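PDB 4PQG: glycosyltransferase Gtf1 from Streptococcus pneumoniae, which belongs to the GT-B group of glycosyltransferases, carries a GtfA-type extended beta-sheet domain and holds uridine-5'-diphosphate in its pocket. Local coordinates for residues Asp262-Asn267 with Ala299-His304. Residues are numbered along the deposited sequence; the frame is centred on the assembly and turned at random.
Sequences DYILWN and AKYTQH
At the C-terminal end of helix 288-301, Y301 lays its ring against I264 of the long loop that follows strand 244-248. The contact is a CH-pi one: I264 CB sits 3.6 Å from the Y301 ring centroid, only 5° off the normal. With CG1 anti to the backbone N (chi1 -173°) and the chain extended beyond it, I264 CD1 lies above the CD2-CE2 side of the ring, 3.8 Å from Y301 CE2. I264 CG2 sits over the base of the ring, 3.5 Å from Y301 CG. The opposite face carries K300 CG, so the ring is sandwiched between aliphatic groups. At its edge, near the ring plane, lies the backbone of D262, whose C is 3.9 Å from Y301 CE1, and the Y301 hydroxyl is hydrogen-bonded to the carbonyl of N260.

Both segments belong to the Rossmann-like domain built on the seven-stranded parallel sheet, one half of the GT-B fold, where helix 288-301 links neighbouring strands 282-285 and 308-310. Just past the helix, T302 CG2 touches the edge of the W266 indole at CZ2 (4.0 Å), and F274 meets W266 edge-to-face. T302 OG1 accepts from H304 N (3.0 Å, 162°), an ST turn, and also bonds to the carbonyl of F298, tying the outgoing chain to the last helical turn.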
# COMPACT_ATOMS: atom_id res chain seq x y z
N ASP A 262 -22.46 24.31 -9.03
CA ASP A 262 -21.67 25.44 -8.54
C ASP A 262 -20.57 25.10 -7.54
O ASP A 262 -19.68 25.92 -7.29
CB ASP A 262 -22.60 26.51 -7.97
CG ASP A 262 -23.55 27.05 -9.02
OD1 ASP A 262 -23.08 27.35 -10.13
OD2 ASP A 262 -24.76 27.15 -8.74
N TYR A 263 -20.64 23.90 -6.97
CA TYR A 263 -19.77 23.48 -5.89
C TYR A 263 -19.26 22.06 -6.11
O TYR A 263 -20.02 21.16 -6.44
CB TYR A 263 -20.54 23.56 -4.57
CG TYR A 263 -19.89 22.86 -3.39
CD1 TYR A 263 -18.86 23.48 -2.67
CD2 TYR A 263 -20.30 21.59 -2.99
CE1 TYR A 263 -18.27 22.85 -1.58
CE2 TYR A 263 -19.70 20.94 -1.91
CZ TYR A 263 -18.69 21.57 -1.20
OH TYR A 263 -18.11 20.92 -0.12
N ILE A 264 -17.96 21.87 -5.90
CA ILE A 264 -17.39 20.54 -5.92
C ILE A 264 -16.72 20.22 -4.58
O ILE A 264 -16.08 21.08 -3.98
CB ILE A 264 -16.41 20.34 -7.08
CG1 ILE A 264 -15.97 18.88 -7.17
CG2 ILE A 264 -15.22 21.29 -6.97
CD1 ILE A 264 -15.54 18.43 -8.55
N LEU A 265 -16.90 18.98 -4.11
CA LEU A 265 -16.15 18.50 -2.97
C LEU A 265 -15.16 17.46 -3.47
O LEU A 265 -15.56 16.41 -3.95
CB LEU A 265 -17.09 17.91 -1.89
CG LEU A 265 -16.45 17.11 -0.73
CD1 LEU A 265 -15.61 18.00 0.19
CD2 LEU A 265 -17.52 16.39 0.08
N TRP A 266 -13.87 17.79 -3.38
CA TRP A 266 -12.78 16.88 -3.72
C TRP A 266 -12.65 15.80 -2.68
O TRP A 266 -13.09 16.00 -1.55
CB TRP A 266 -11.45 17.65 -3.75
CG TRP A 266 -11.38 18.80 -4.74
CD1 TRP A 266 -11.08 20.13 -4.47
CD2 TRP A 266 -11.59 18.74 -6.20
NE1 TRP A 266 -11.11 20.88 -5.62
CE2 TRP A 266 -11.39 20.11 -6.69
CE3 TRP A 266 -11.91 17.74 -7.11
CZ2 TRP A 266 -11.52 20.43 -8.04
CZ3 TRP A 266 -12.02 18.08 -8.48
CH2 TRP A 266 -11.83 19.39 -8.92
N ASN A 267 -12.07 14.66 -3.05
CA ASN A 267 -11.54 13.66 -2.11
C ASN A 267 -10.52 14.38 -1.21
O ASN A 267 -9.66 15.14 -1.72
CB ASN A 267 -10.85 12.56 -2.92
CG ASN A 267 -10.30 11.40 -2.07
OD1 ASN A 267 -9.76 11.58 -0.98
ND2 ASN A 267 -10.37 10.19 -2.63
N ALA A 299 -11.77 23.01 -15.14
CA ALA A 299 -12.32 24.11 -15.94
C ALA A 299 -13.59 24.68 -15.34
O ALA A 299 -13.79 25.88 -15.34
CB ALA A 299 -12.56 23.65 -17.38
N LYS A 300 -14.44 23.81 -14.80
CA LYS A 300 -15.74 24.23 -14.28
C LYS A 300 -15.66 24.90 -12.89
O LYS A 300 -16.39 25.85 -12.60
CB LYS A 300 -16.69 23.03 -14.24
CG LYS A 300 -18.16 23.38 -14.13
CD LYS A 300 -18.96 22.19 -13.63
CE LYS A 300 -20.34 22.12 -14.24
NZ LYS A 300 -21.13 23.34 -13.93
N TYR A 301 -14.77 24.40 -12.04
CA TYR A 301 -14.77 24.82 -10.63
C TYR A 301 -13.58 25.65 -10.16
O TYR A 301 -13.61 26.22 -9.06
CB TYR A 301 -14.93 23.60 -9.71
CG TYR A 301 -16.19 22.80 -9.95
CD1 TYR A 301 -17.42 23.21 -9.45
CD2 TYR A 301 -16.13 21.61 -10.67
CE1 TYR A 301 -18.57 22.46 -9.66
CE2 TYR A 301 -17.27 20.85 -10.88
CZ TYR A 301 -18.48 21.28 -10.38
OH TYR A 301 -19.61 20.54 -10.61
N THR A 302 -12.52 25.70 -10.97
CA THR A 302 -11.27 26.34 -10.57
C THR A 302 -10.74 27.31 -11.65
O THR A 302 -11.22 27.32 -12.78
CB THR A 302 -10.16 25.31 -10.25
OG1 THR A 302 -9.45 24.97 -11.45
CG2 THR A 302 -10.73 24.03 -9.60
N GLN A 303 -9.73 28.08 -11.28
CA GLN A 303 -9.06 28.98 -12.21
C GLN A 303 -7.79 28.35 -12.79
O GLN A 303 -6.97 29.05 -13.36
CB GLN A 303 -8.74 30.32 -11.53
CG GLN A 303 -9.96 31.14 -11.12
CD GLN A 303 -10.82 31.56 -12.30
OE1 GLN A 303 -10.34 32.15 -13.27
NE2 GLN A 303 -12.12 31.26 -12.21
N HIS A 304 -7.62 27.03 -12.64
CA HIS A 304 -6.45 26.32 -13.17
C HIS A 304 -6.81 25.47 -14.35
O HIS A 304 -7.92 24.94 -14.43
CB HIS A 304 -5.82 25.39 -12.13
CG HIS A 304 -5.60 26.02 -10.78
ND1 HIS A 304 -4.76 27.05 -10.58
CD2 HIS A 304 -6.13 25.70 -9.53
CE1 HIS A 304 -4.77 27.39 -9.28
NE2 HIS A 304 -5.60 26.56 -8.64